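Extracellular ligand-binding receptor (Sphaerobacter thermophilus, PDB 4ZPJ) probably binds a small solute outside the membrane and delivers it to an ABC transporter, like other members of the leucine-binding protein family. Local coordinates at residues Pro181-Ala186 / Ser214-Ala219; Tyr192-Leu197 / Glu222-Val227; Pro238-Ile243 / Val268-Phe273; Phe254-Thr259 / Ile282-Asp287. All coordinates share one frame; numbering follows the deposited sequence.

Contact 1: residues Pro181-Ala186 / Ser214-Ala219; sequences PAADYA and SRFEQA
The side chains of Asp184 and Arg215 cross on a slant, the carboxylate plane turned 68° from that of the guanidinium group. Two bends in the arginine chain, at chi2 and chi3, bring the NE edge of the group to the acid. There Arg215 NE donates to Asp184 OD2 at 2.9 Å, taking the syn lone pair of that oxygen. NH2 adds a weak bond to each carboxylate oxygen, while NH1 turns to the backbone O of Ser422 near the chain end. A water donates both to Asp184 OD1 and to the backbone O of Arg215. A leucine in place of Arg215 has no side-chain N-H groups, and the Asp184 carboxylate would probably be left without its charged mate, the water aside. Below the salt bridge the helices meet through small groups: Ala183 CB lies 3.9 Å from Phe216 CB. The phenylalanine points its CG anti to the backbone N (chi1 -172°), which sets ring atom CD1 edge-on to Ala183 O at 3.7 Å. Ala186 and Phe216 both also touch Met195 of strand 194-200. This is helix pairing on one face of a parallel alpha/beta sheet, as expected for a type I periplasmic binding protein domain.

Contact 2: residues Tyr192-Leu197 / Glu222-Val227; sequences YRRMVL and EIVDEV
Leu197 and Ile223 cross at about a right angle on one face of the parallel strand pair, Leu197 CG sitting 3.9 Å from Ile223 CG2. The two methyl-bearing branches of Ile223 share the leucine: Ile223 CG2 also nears Leu197 CD1, and Ile223 CD1 lies 4.0 Å from Leu197 CD2. On the other face Val196 CG2 meets Val224 CG2 at 3.6 Å, again nearly perpendicular, and Val224 CG1 rests against Arg194 CB. Between the two layers of side chains runs a ladder of backbone bonds. Met195 N donates to Glu222 O at 2.8 Å and Val224 N to Met195 O at 3.0 Å; further along, Leu197 N takes Asp225 O and Val227 N takes Leu197 O. Between the Met195-Ile223 and Leu197-Glu226 bridges the second strand carries one residue more than the first, a beta bulge at which Val224 turns to helical backbone angles (psi -29°). Cut back to an alanine, Leu197 would no longer fill the space against Ile223, which would probably leave a gap and the isoleucine branches less firmly placed. In the next shell, helix 203-218 lies over the Leu197 face, with Phe212 and Phe216 on Met195 and Arg213 on Ile223, while Phe254 of the neighbouring strand touches Leu197. Ala246 of helix 237-246 touches Val196 on the opposite face. The charged ends have partners of their own, Arg194 with Asp251 and Glu226 with Arg213. Main-chain bonds therefore fix the strand pairing, and apolar branches on the two faces add to it, most fully where Leu197 and Met195 are buried.

Contact 3: residues Pro238-Ile243 / Val268-Phe273; sequences PYLQRI and VQYQEF
Helices 237-246 and 261-272 of the periplasmic binding protein fold meet through Leu240, which packs against the neighbouring helix, among Gln269, Tyr270 and Phe273. Its two methyls divide the work. CD1 of Leu240 lies 3.5 Å from the backbone O of Gln269 and 3.8 Å from Phe273 CB, whereas CD2 meets the edge of the tyrosine ring at Tyr270 CD1, 3.7 Å away. Phe273 has its CG anti to the backbone N (chi1 -158°), an orientation that carries the ring back across the interface to lie beside Leu240 CB, with Phe273 CD2 at 4.0 Å. The far end of the same ring is met by Gln241, whose extended chain crosses it at about a right angle: Gln241 CG is 3.7 Å from Phe273 CZ. The amide follows at the ring's edge, with Gln241 OE1 at 3.5 Å from the same CZ and the two planes 49° apart. Tyr270 bonds its hydroxyl to the backbone O of Ile279, and its ring, like Ile243, also touches Val253 of the sheet. Gln269 uses its amide on the residues just before helix 237-246, binding Phe236 N and Gln234 O. The contact is mainly van der Waals, with two oxygens lying against carbon, so the fit rests on the shape of the leucine and the rings; the polar groups of Gln269 and Tyr270 tie helix 261-272 to nearby loops instead.

Contact 4: residues Phe254-Thr259 / Ile282-Asp287; sequences FAFHGT and IPSGAD
His257 and Asp287 face each other just beyond the ends of two parallel strands, 252-256 and 281-283, of a beta-alpha-beta unit. Ala255 links those strands, its N donating to Ile282 O and its O accepting from Ser284 N. Followed outward, the histidine side chain keeps close to the acid: CB of His257 lies 3.6 Å from Asp287 OD2, and CG 3.5 Å from the same oxygen. ND1 then donates to Asp287 OD2 at 2.7 Å, nearly in the ring plane and on a syn lone pair, although ring and carboxylate planes stand 48° apart. At the tip NE2 is bonded to NE2 of His198. The backbone N of His257 takes the other oxygen, Asp287 OD1, at 2.8 Å, a second syn bond that fixes the rotation of the carboxylate. Phe256, alongside, has Gly258 N over the centre of one face and Ser284 OG at its edge. That serine closes an ST turn by accepting from Ala286 N, and it also bonds Asp179. Where the segments part, the hydroxyl of Thr259, placed anti to its own carbonyl carbon (chi1 -59°), donates through OG1 to Ala286 O at 2.7 Å.

How the contacts relate
Contacts 2 and 4 are built on the same four-stranded parallel sheet, ordered 222-229, 194-200, 252-256, 281-283: contact 2 joins the first two strands, contact 4 the last two, with centres about 15 Å apart. A probable bond from Phe254 N to Val196 O links them through the middle strands. Contact 1 pairs helices on the Met195 face, and contact 3 pairs helices on the opposite face, their centres about 24 Å apart. Along the chain the segments of contacts 1 and 2 alternate, as do those of contacts 3 and 4, and the first pair precedes the second. Strand and helix pairings thus interlock into one alpha/beta domain, with the sheet as its common core.

Contact 1: residues Pro181-Ala186 / Ser214-Ala219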
loop_
_atom_site.group_PDB
_atom_site.type_symbol
_atom_site.label_atom_id
_atom_site.label_comp_id
_atom_site.label_asym_id
_atom_site.label_seq_id
_atom_site.Cartn_x
_atom_site.Cartn_y
_atom_site.Cartn_z
ATOM N N PRO A 181 -9.658 -7.239 5.674
ATOM C CA PRO A 181 -9.641 -8.457 6.571
ATOM C C PRO A 181 -9.786 -8.146 8.045
ATOM O O PRO A 181 -10.207 -9.019 8.829
ATOM C CB PRO A 181 -8.265 -9.110 6.280
ATOM C CG PRO A 181 -7.954 -8.629 4.875
ATOM C CD PRO A 181 -8.405 -7.166 4.891
ATOM N N ALA A 182 -9.509 -6.899 8.415
ATOM C CA ALA A 182 -9.703 -6.482 9.798
ATOM C C ALA A 182 -11.154 -6.429 10.148
ATOM O O ALA A 182 -11.518 -6.541 11.317
ATOM C CB ALA A 182 -9.024 -5.129 10.074
ATOM N N ALA A 183 -12.014 -6.332 9.155
ATOM C CA ALA A 183 -13.444 -6.326 9.387
ATOM C C ALA A 183 -13.914 -7.740 9.657
ATOM O O ALA A 183 -14.757 -7.955 10.529
ATOM C CB ALA A 183 -14.166 -5.780 8.182
ATOM N N ASP A 184 -13.364 -8.702 8.927
ATOM C CA ASP A 184 -13.592 -10.123 9.287
ATOM C C ASP A 184 -13.114 -10.415 10.680
ATOM O O ASP A 184 -13.807 -11.051 11.436
ATOM C CB ASP A 184 -12.894 -11.073 8.295
ATOM C CG ASP A 184 -13.480 -10.932 6.909
ATOM O OD1 ASP A 184 -14.623 -11.382 6.676
ATOM O OD2 ASP A 184 -12.868 -10.283 6.066
ATOM N N TYR A 185 -11.917 -9.960 11.010
ATOM C CA TYR A 185 -11.385 -10.171 12.338
ATOM C C TYR A 185 -12.288 -9.558 13.402
ATOM O O TYR A 185 -12.515 -10.163 14.436
ATOM C CB TYR A 185 -10.005 -9.542 12.449
ATOM C CG TYR A 185 -9.260 -9.939 13.689
ATOM C CD1 TYR A 185 -8.628 -11.181 13.771
ATOM C CD2 TYR A 185 -9.208 -9.093 14.782
ATOM C CE1 TYR A 185 -7.936 -11.553 14.909
ATOM C CE2 TYR A 185 -8.538 -9.458 15.932
ATOM C CZ TYR A 185 -7.919 -10.706 15.994
ATOM O OH TYR A 185 -7.233 -11.096 17.116
ATOM N N ALA A 186 -12.793 -8.357 13.136
ATOM C CA ALA A 186 -13.677 -7.645 14.083
ATOM C C ALA A 186 -14.954 -8.438 14.371
ATOM O O ALA A 186 -15.417 -8.510 15.528
ATOM C CB ALA A 186 -14.055 -6.284 13.519
ATOM N N SER A 214 -18.127 -3.246 3.246
ATOM C CA SER A 214 -18.477 -4.383 2.407
ATOM C C SER A 214 -18.147 -5.704 3.087
ATOM O O SER A 214 -19.014 -6.551 3.205
ATOM C CB SER A 214 -17.747 -4.271 1.073
ATOM O OG SER A 214 -17.907 -5.442 0.318
ATOM N N ARG A 215 -16.933 -5.867 3.589
ATOM C CA ARG A 215 -16.595 -7.093 4.313
ATOM C C ARG A 215 -17.323 -7.231 5.615
ATOM O O ARG A 215 -17.635 -8.351 6.032
ATOM C CB ARG A 215 -15.113 -7.178 4.686
ATOM C CG ARG A 215 -14.115 -7.246 3.570
ATOM C CD ARG A 215 -14.237 -8.479 2.719
ATOM N NE ARG A 215 -14.024 -9.714 3.445
ATOM C CZ ARG A 215 -13.959 -10.901 2.847
ATOM N NH1 ARG A 215 -14.093 -10.979 1.537
ATOM N NH2 ARG A 215 -13.779 -12.015 3.564
ATOM N N PHE A 216 -17.552 -6.107 6.313
ATOM C CA PHE A 216 -18.140 -6.206 7.648
ATOM C C PHE A 216 -19.546 -6.575 7.415
ATOM O O PHE A 216 -20.097 -7.370 8.160
ATOM C CB PHE A 216 -17.954 -4.901 8.461
ATOM C CG PHE A 216 -18.363 -4.983 9.921
ATOM C CD1 PHE A 216 -17.717 -5.816 10.791
ATOM C CD2 PHE A 216 -19.377 -4.180 10.416
ATOM C CE1 PHE A 216 -18.094 -5.896 12.136
ATOM C CE2 PHE A 216 -19.765 -4.222 11.757
ATOM C CZ PHE A 216 -19.121 -5.083 12.622
ATOM N N GLU A 217 -20.140 -6.044 6.354
ATOM C CA GLU A 217 -21.554 -6.316 6.045
ATOM C C GLU A 217 -21.754 -7.752 5.560
ATOM O O GLU A 217 -22.691 -8.393 5.962
ATOM C CB GLU A 217 -22.147 -5.314 5.032
ATOM C CG GLU A 217 -22.490 -3.981 5.680
ATOM C CD GLU A 217 -23.130 -2.966 4.751
ATOM O OE1 GLU A 217 -23.208 -3.198 3.537
ATOM O OE2 GLU A 217 -23.533 -1.915 5.251
ATOM N N GLN A 218 -20.861 -8.231 4.720
ATOM C CA GLN A 218 -20.889 -9.625 4.292
ATOM C C GLN A 218 -20.761 -10.605 5.425
ATOM O O GLN A 218 -21.352 -11.651 5.346
ATOM C CB GLN A 218 -19.774 -9.894 3.294
ATOM C CG GLN A 218 -20.054 -9.209 1.970
ATOM C CD GLN A 218 -18.997 -9.418 0.893
ATOM O OE1 GLN A 218 -17.895 -9.940 1.139
ATOM N NE2 GLN A 218 -19.348 -9.018 -0.336
ATOM N N ALA A 219 -20.008 -10.304 6.498
ATOM C CA ALA A 219 -19.962 -11.256 7.629
ATOM C C ALA A 219 -21.199 -11.225 8.491
ATOM O O ALA A 219 -21.351 -12.080 9.373
ATOM C CB ALA A 219 -18.745 -11.061 8.495
HETATM O O HOH W 1 -16.589 -10.935 5.237
#

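Contact 2: residues Tyr192-Leu197 / Glu222-Val227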
loop_
_atom_site.group_PDB
_atom_site.type_symbol
_atom_site.label_atom_id
_atom_site.label_comp_id
_atom_site.label_asym_id
_atom_site.label_seq_id
_atom_site.Cartn_x
_atom_site.Cartn_y
_atom_site.Cartn_z
ATOM N N TYR A 192 -17.564 -8.040 17.328
ATOM C CA TYR A 192 -18.236 -6.771 17.064
ATOM C C TYR A 192 -19.349 -6.961 16.057
ATOM O O TYR A 192 -19.220 -7.712 15.093
ATOM C CB TYR A 192 -17.224 -5.714 16.546
ATOM C CG TYR A 192 -16.078 -5.419 17.483
ATOM C CD1 TYR A 192 -16.192 -5.585 18.882
ATOM C CD2 TYR A 192 -14.893 -4.921 16.985
ATOM C CE1 TYR A 192 -15.108 -5.311 19.733
ATOM C CE2 TYR A 192 -13.818 -4.654 17.806
ATOM C CZ TYR A 192 -13.920 -4.845 19.168
ATOM O OH TYR A 192 -12.796 -4.553 19.934
ATOM N N ARG A 193 -20.449 -6.267 16.270
ATOM C CA ARG A 193 -21.615 -6.434 15.422
ATOM C C ARG A 193 -22.033 -5.161 14.744
ATOM O O ARG A 193 -22.649 -5.211 13.671
ATOM C CB ARG A 193 -22.807 -7.014 16.216
ATOM C CG ARG A 193 -22.551 -8.426 16.723
ATOM C CD ARG A 193 -22.381 -9.382 15.542
ATOM N NE ARG A 193 -22.039 -10.751 15.926
ATOM C CZ ARG A 193 -20.813 -11.299 15.943
ATOM N NH1 ARG A 193 -19.700 -10.616 15.610
ATOM N NH2 ARG A 193 -20.701 -12.577 16.294
ATOM N N ARG A 194 -21.734 -4.032 15.370
ATOM C CA ARG A 194 -22.186 -2.734 14.897
ATOM C C ARG A 194 -20.988 -1.810 14.931
ATOM O O ARG A 194 -20.346 -1.681 15.975
ATOM C CB ARG A 194 -23.270 -2.253 15.864
ATOM C CG ARG A 194 -24.690 -2.732 15.546
ATOM C CD ARG A 194 -25.561 -3.141 16.761
ATOM N NE ARG A 194 -25.638 -2.229 17.929
ATOM C CZ ARG A 194 -24.986 -2.372 19.110
ATOM N NH1 ARG A 194 -25.169 -1.462 20.063
ATOM N NH2 ARG A 194 -24.133 -3.389 19.364
HETATM N N MSE A 195 -20.634 -1.170 13.829
HETATM C CA MSE A 195 -19.438 -0.307 13.847
HETATM C C MSE A 195 -19.689 1.045 13.259
HETATM O O MSE A 195 -20.621 1.201 12.478
HETATM C CB MSE A 195 -18.260 -0.973 13.140
HETATM C CG MSE A 195 -17.741 -2.153 13.962
HETATM SE SE MSE A 195 -16.068 -2.920 13.325
HETATM C CE MSE A 195 -14.966 -1.263 13.248
ATOM N N VAL A 196 -18.873 2.014 13.697
ATOM C CA VAL A 196 -18.760 3.355 13.137
ATOM C C VAL A 196 -17.501 3.444 12.303
ATOM O O VAL A 196 -16.437 2.896 12.676
ATOM C CB VAL A 196 -18.646 4.428 14.230
ATOM C CG1 VAL A 196 -18.437 5.821 13.651
ATOM C CG2 VAL A 196 -19.911 4.449 15.056
ATOM N N LEU A 197 -17.606 4.158 11.188
ATOM C CA LEU A 197 -16.477 4.356 10.292
ATOM C C LEU A 197 -16.066 5.815 10.260
ATOM O O LEU A 197 -16.908 6.702 10.260
ATOM C CB LEU A 197 -16.857 3.946 8.874
ATOM C CG LEU A 197 -17.383 2.552 8.599
ATOM C CD1 LEU A 197 -17.521 2.341 7.092
ATOM C CD2 LEU A 197 -16.410 1.555 9.195
ATOM N N GLU A 222 -23.181 -4.633 10.998
ATOM C CA GLU A 222 -23.825 -3.440 10.421
ATOM C C GLU A 222 -23.043 -2.149 10.762
ATOM O O GLU A 222 -22.407 -2.062 11.793
ATOM C CB GLU A 222 -25.361 -3.386 10.725
ATOM C CG GLU A 222 -26.267 -3.427 9.452
ATOM C CD GLU A 222 -26.827 -4.812 8.988
ATOM O OE1 GLU A 222 -26.880 -5.068 7.750
ATOM O OE2 GLU A 222 -27.281 -5.633 9.823
ATOM N N ILE A 223 -23.071 -1.210 9.823
ATOM C CA ILE A 223 -22.445 0.088 9.941
ATOM C C ILE A 223 -23.534 1.079 10.309
ATOM O O ILE A 223 -24.480 1.258 9.561
ATOM C CB ILE A 223 -21.826 0.533 8.593
ATOM C CG1 ILE A 223 -20.790 -0.493 8.128
ATOM C CG2 ILE A 223 -21.220 1.944 8.699
ATOM C CD1 ILE A 223 -19.680 -0.723 9.098
ATOM N N VAL A 224 -23.372 1.724 11.453
ATOM C CA VAL A 224 -24.338 2.662 11.955
ATOM C C VAL A 224 -24.110 4.137 11.501
ATOM O O VAL A 224 -25.062 4.892 11.462
ATOM C CB VAL A 224 -24.409 2.584 13.515
ATOM C CG1 VAL A 224 -24.668 1.155 13.989
ATOM C CG2 VAL A 224 -23.143 3.153 14.169
ATOM N N ASP A 225 -22.873 4.567 11.236
ATOM C CA ASP A 225 -22.609 5.945 10.731
ATOM C C ASP A 225 -21.240 6.031 10.112
ATOM O O ASP A 225 -20.397 5.205 10.413
ATOM C CB ASP A 225 -22.698 7.023 11.844
ATOM C CG ASP A 225 -23.052 8.450 11.288
ATOM O OD1 ASP A 225 -22.900 8.645 10.069
ATOM O OD2 ASP A 225 -23.499 9.369 12.039
ATOM N N GLU A 226 -21.049 7.020 9.232
ATOM C CA GLU A 226 -19.748 7.383 8.656
ATOM C C GLU A 226 -19.478 8.824 9.050
ATOM O O GLU A 226 -20.325 9.687 8.861
ATOM C CB GLU A 226 -19.766 7.306 7.124
ATOM C CG GLU A 226 -20.228 5.973 6.519
ATOM C CD GLU A 226 -20.057 5.895 4.985
ATOM O OE1 GLU A 226 -20.444 4.849 4.396
ATOM O OE2 GLU A 226 -19.552 6.859 4.345
ATOM N N VAL A 227 -18.300 9.072 9.608
ATOM C CA VAL A 227 -17.866 10.394 9.951
ATOM C C VAL A 227 -16.567 10.727 9.209
ATOM O O VAL A 227 -15.506 10.071 9.326
ATOM C CB VAL A 227 -17.637 10.560 11.466
ATOM C CG1 VAL A 227 -17.251 12.009 11.800
ATOM C CG2 VAL A 227 -18.884 10.177 12.250
#

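Contact 3: residues Pro238-Ile243 / Val268-Phe273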
loop_
_atom_site.group_PDB
_atom_site.type_symbol
_atom_site.label_atom_id
_atom_site.label_comp_id
_atom_site.label_asym_id
_atom_site.label_seq_id
_atom_site.Cartn_x
_atom_site.Cartn_y
_atom_site.Cartn_z
ATOM N N PRO A 238 -14.237 17.726 17.512
ATOM C CA PRO A 238 -15.634 17.663 17.075
ATOM C C PRO A 238 -15.955 16.327 16.443
ATOM O O PRO A 238 -17.009 15.772 16.717
ATOM C CB PRO A 238 -15.749 18.830 16.065
ATOM C CG PRO A 238 -14.616 19.762 16.442
ATOM C CD PRO A 238 -13.503 18.792 16.811
ATOM N N TYR A 239 -15.034 15.794 15.648
ATOM C CA TYR A 239 -15.261 14.517 14.952
ATOM C C TYR A 239 -15.274 13.371 15.941
ATOM O O TYR A 239 -16.022 12.450 15.769
ATOM C CB TYR A 239 -14.231 14.315 13.854
ATOM C CG TYR A 239 -14.238 15.514 12.957
ATOM C CD1 TYR A 239 -15.230 15.669 11.990
ATOM C CD2 TYR A 239 -13.336 16.551 13.143
ATOM C CE1 TYR A 239 -15.296 16.822 11.212
ATOM C CE2 TYR A 239 -13.395 17.716 12.369
ATOM C CZ TYR A 239 -14.370 17.844 11.401
ATOM O OH TYR A 239 -14.438 18.984 10.636
ATOM N N LEU A 240 -14.451 13.473 16.981
ATOM C CA LEU A 240 -14.409 12.537 18.082
ATOM C C LEU A 240 -15.710 12.522 18.840
ATOM O O LEU A 240 -16.246 11.456 19.148
ATOM C CB LEU A 240 -13.272 12.875 19.047
ATOM C CG LEU A 240 -11.825 12.639 18.534
ATOM C CD1 LEU A 240 -10.838 12.803 19.669
ATOM C CD2 LEU A 240 -11.622 11.274 17.910
ATOM N N GLN A 241 -16.230 13.703 19.121
ATOM C CA GLN A 241 -17.534 13.793 19.750
ATOM C C GLN A 241 -18.592 13.101 18.856
ATOM O O GLN A 241 -19.350 12.275 19.343
ATOM C CB GLN A 241 -17.857 15.247 20.184
ATOM C CG GLN A 241 -17.251 15.559 21.569
ATOM C CD GLN A 241 -17.402 17.006 22.067
ATOM O OE1 GLN A 241 -16.887 17.355 23.140
ATOM N NE2 GLN A 241 -18.126 17.845 21.308
ATOM N N ARG A 242 -18.590 13.349 17.554
ATOM C CA ARG A 242 -19.579 12.698 16.694
ATOM C C ARG A 242 -19.407 11.198 16.697
ATOM O O ARG A 242 -20.401 10.441 16.719
ATOM C CB ARG A 242 -19.533 13.229 15.265
ATOM C CG ARG A 242 -19.654 14.753 15.203
ATOM C CD ARG A 242 -20.010 15.313 13.829
ATOM N NE ARG A 242 -19.544 16.703 13.691
ATOM C CZ ARG A 242 -19.658 17.459 12.593
ATOM N NH1 ARG A 242 -19.191 18.714 12.607
ATOM N NH2 ARG A 242 -20.236 16.986 11.488
ATOM N N ILE A 243 -18.154 10.744 16.689
ATOM C CA ILE A 243 -17.905 9.325 16.747
ATOM C C ILE A 243 -18.451 8.797 18.053
ATOM O O ILE A 243 -19.130 7.785 18.040
ATOM C CB ILE A 243 -16.410 8.973 16.613
ATOM C CG1 ILE A 243 -15.929 9.288 15.189
ATOM C CG2 ILE A 243 -16.164 7.519 17.002
ATOM C CD1 ILE A 243 -14.424 9.399 15.036
ATOM N N VAL A 268 -3.555 10.263 18.618
ATOM C CA VAL A 268 -3.118 10.821 19.879
ATOM C C VAL A 268 -4.341 11.449 20.561
ATOM O O VAL A 268 -4.496 11.329 21.776
ATOM C CB VAL A 268 -1.970 11.886 19.697
ATOM C CG1 VAL A 268 -1.886 12.838 20.885
ATOM C CG2 VAL A 268 -0.597 11.232 19.491
ATOM N N GLN A 269 -5.209 12.107 19.802
ATOM C CA GLN A 269 -6.342 12.808 20.430
ATOM C C GLN A 269 -7.438 11.821 20.806
ATOM O O GLN A 269 -8.168 12.003 21.777
ATOM C CB GLN A 269 -6.878 13.940 19.550
ATOM C CG GLN A 269 -5.824 15.033 19.274
ATOM C CD GLN A 269 -6.330 16.125 18.330
ATOM O OE1 GLN A 269 -7.528 16.293 18.125
ATOM N NE2 GLN A 269 -5.416 16.853 17.745
ATOM N N TYR A 270 -7.511 10.749 20.060
ATOM C CA TYR A 270 -8.409 9.662 20.409
ATOM C C TYR A 270 -8.090 9.150 21.805
ATOM O O TYR A 270 -8.999 8.911 22.588
ATOM C CB TYR A 270 -8.348 8.563 19.358
ATOM C CG TYR A 270 -9.451 7.554 19.454
ATOM C CD1 TYR A 270 -10.684 7.763 18.798
ATOM C CD2 TYR A 270 -9.293 6.398 20.179
ATOM C CE1 TYR A 270 -11.707 6.830 18.864
ATOM C CE2 TYR A 270 -10.306 5.451 20.234
ATOM C CZ TYR A 270 -11.501 5.669 19.575
ATOM O OH TYR A 270 -12.507 4.751 19.676
ATOM N N GLN A 271 -6.824 9.080 22.161
ATOM C CA GLN A 271 -6.468 8.606 23.476
ATOM C C GLN A 271 -6.595 9.683 24.514
ATOM O O GLN A 271 -7.146 9.470 25.570
ATOM C CB GLN A 271 -5.040 8.107 23.468
ATOM C CG GLN A 271 -4.521 7.687 24.828
ATOM C CD GLN A 271 -3.004 7.640 24.828
ATOM O OE1 GLN A 271 -2.329 8.539 24.309
ATOM N NE2 GLN A 271 -2.465 6.590 25.403
ATOM N N GLU A 272 -6.073 10.857 24.209
ATOM C CA GLU A 272 -6.109 11.978 25.149
ATOM C C GLU A 272 -7.523 12.409 25.535
ATOM O O GLU A 272 -7.767 12.793 26.665
ATOM C CB GLU A 272 -5.324 13.178 24.577
ATOM C CG GLU A 272 -3.826 12.922 24.574
ATOM C CD GLU A 272 -3.001 14.118 24.134
ATOM O OE1 GLU A 272 -3.519 15.008 23.414
ATOM O OE2 GLU A 272 -1.804 14.156 24.509
ATOM N N PHE A 273 -8.445 12.297 24.595
ATOM C CA PHE A 273 -9.847 12.712 24.789
ATOM C C PHE A 273 -10.608 11.630 25.554
ATOM O O PHE A 273 -11.671 11.891 26.089
ATOM C CB PHE A 273 -10.460 12.922 23.416
ATOM C CG PHE A 273 -11.654 13.814 23.369
ATOM C CD1 PHE A 273 -11.517 15.184 23.501
ATOM C CD2 PHE A 273 -12.916 13.292 23.055
ATOM C CE1 PHE A 273 -12.628 16.007 23.417
ATOM C CE2 PHE A 273 -14.027 14.107 22.962
ATOM C CZ PHE A 273 -13.884 15.470 23.141
#

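Contact 4: residues Phe254-Thr259 / Ile282-Asp287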
loop_
_atom_site.group_PDB
_atom_site.type_symbol
_atom_site.label_atom_id
_atom_site.label_comp_id
_atom_site.label_asym_id
_atom_site.label_seq_id
_atom_site.Cartn_x
_atom_site.Cartn_y
_atom_site.Cartn_z
ATOM N N PHE A 254 -13.744 1.968 13.047
ATOM C CA PHE A 254 -12.625 1.829 12.125
ATOM C C PHE A 254 -12.265 3.224 11.612
ATOM O O PHE A 254 -13.163 3.957 11.228
ATOM C CB PHE A 254 -12.984 0.931 10.948
ATOM C CG PHE A 254 -12.002 1.019 9.783
ATOM C CD1 PHE A 254 -10.802 0.306 9.788
ATOM C CD2 PHE A 254 -12.272 1.794 8.700
ATOM C CE1 PHE A 254 -9.886 0.410 8.732
ATOM C CE2 PHE A 254 -11.377 1.904 7.639
ATOM C CZ PHE A 254 -10.197 1.221 7.649
ATOM N N ALA A 255 -10.980 3.586 11.605
ATOM C CA ALA A 255 -10.512 4.891 11.110
ATOM C C ALA A 255 -9.298 4.815 10.159
ATOM O O ALA A 255 -8.302 4.062 10.395
ATOM C CB ALA A 255 -10.159 5.773 12.266
ATOM N N PHE A 256 -9.388 5.604 9.090
ATOM C CA PHE A 256 -8.315 5.755 8.096
ATOM C C PHE A 256 -7.997 7.204 7.774
ATOM O O PHE A 256 -8.897 7.997 7.502
ATOM C CB PHE A 256 -8.719 5.067 6.799
ATOM C CG PHE A 256 -7.860 5.423 5.639
ATOM C CD1 PHE A 256 -8.155 6.542 4.851
ATOM C CD2 PHE A 256 -6.775 4.631 5.310
ATOM C CE1 PHE A 256 -7.357 6.878 3.766
ATOM C CE2 PHE A 256 -5.960 4.960 4.217
ATOM C CZ PHE A 256 -6.262 6.080 3.442
ATOM N N HIS A 257 -6.708 7.540 7.789
ATOM C CA HIS A 257 -6.216 8.851 7.361
ATOM C C HIS A 257 -5.048 8.744 6.445
ATOM O O HIS A 257 -4.570 9.750 5.964
ATOM C CB HIS A 257 -5.756 9.668 8.551
ATOM C CG HIS A 257 -6.816 9.898 9.546
ATOM N ND1 HIS A 257 -7.152 8.958 10.506
ATOM C CD2 HIS A 257 -7.688 10.918 9.682
ATOM C CE1 HIS A 257 -8.149 9.427 11.229
ATOM N NE2 HIS A 257 -8.518 10.596 10.724
ATOM N N GLY A 258 -4.562 7.543 6.184
ATOM C CA GLY A 258 -3.288 7.400 5.466
ATOM C C GLY A 258 -2.159 7.620 6.451
ATOM O O GLY A 258 -2.372 7.934 7.601
ATOM N N THR A 259 -0.958 7.407 5.990
ATOM C CA THR A 259 0.229 7.646 6.730
ATOM C C THR A 259 0.554 9.109 6.655
ATOM O O THR A 259 1.190 9.547 5.707
ATOM C CB THR A 259 1.362 6.861 6.097
ATOM O OG1 THR A 259 0.982 5.499 6.142
ATOM C CG2 THR A 259 2.661 7.114 6.829
ATOM N N ILE A 282 -10.126 0.249 15.521
ATOM C CA ILE A 282 -9.304 -0.472 14.592
ATOM C C ILE A 282 -8.792 0.586 13.643
ATOM O O ILE A 282 -9.558 1.157 12.840
ATOM C CB ILE A 282 -10.092 -1.540 13.833
ATOM C CG1 ILE A 282 -10.544 -2.624 14.803
ATOM C CG2 ILE A 282 -9.264 -2.082 12.686
ATOM C CD1 ILE A 282 -11.424 -3.677 14.207
ATOM N N PRO A 283 -7.507 0.910 13.772
ATOM C CA PRO A 283 -6.911 1.806 12.844
ATOM C C PRO A 283 -6.628 1.112 11.568
ATOM O O PRO A 283 -6.422 -0.102 11.531
ATOM C CB PRO A 283 -5.561 2.161 13.466
ATOM C CG PRO A 283 -5.471 1.465 14.758
ATOM C CD PRO A 283 -6.543 0.397 14.757
ATOM N N SER A 284 -6.570 1.899 10.511
ATOM C CA SER A 284 -6.004 1.406 9.277
ATOM C C SER A 284 -4.529 1.102 9.500
ATOM O O SER A 284 -3.823 1.839 10.228
ATOM C CB SER A 284 -6.137 2.458 8.178
ATOM O OG SER A 284 -5.213 2.220 7.145
ATOM N N GLY A 285 -4.049 0.073 8.818
ATOM C CA GLY A 285 -2.623 -0.210 8.796
ATOM C C GLY A 285 -1.784 0.949 8.359
ATOM O O GLY A 285 -0.664 1.122 8.816
ATOM N N ALA A 286 -2.322 1.800 7.505
ATOM C CA ALA A 286 -1.577 3.017 7.132
ATOM C C ALA A 286 -1.337 3.980 8.299
ATOM O O ALA A 286 -0.309 4.719 8.365
ATOM C CB ALA A 286 -2.320 3.727 6.019
ATOM N N ASP A 287 -2.261 3.958 9.250
ATOM C CA ASP A 287 -2.271 4.964 10.316
ATOM C C ASP A 287 -1.279 4.554 11.400
ATOM O O ASP A 287 -0.920 5.357 12.234
ATOM C CB ASP A 287 -3.685 5.123 10.941
ATOM C CG ASP A 287 -4.655 6.043 10.116
ATOM O OD1 ASP A 287 -4.770 5.890 8.867
ATOM O OD2 ASP A 287 -5.333 6.916 10.759
#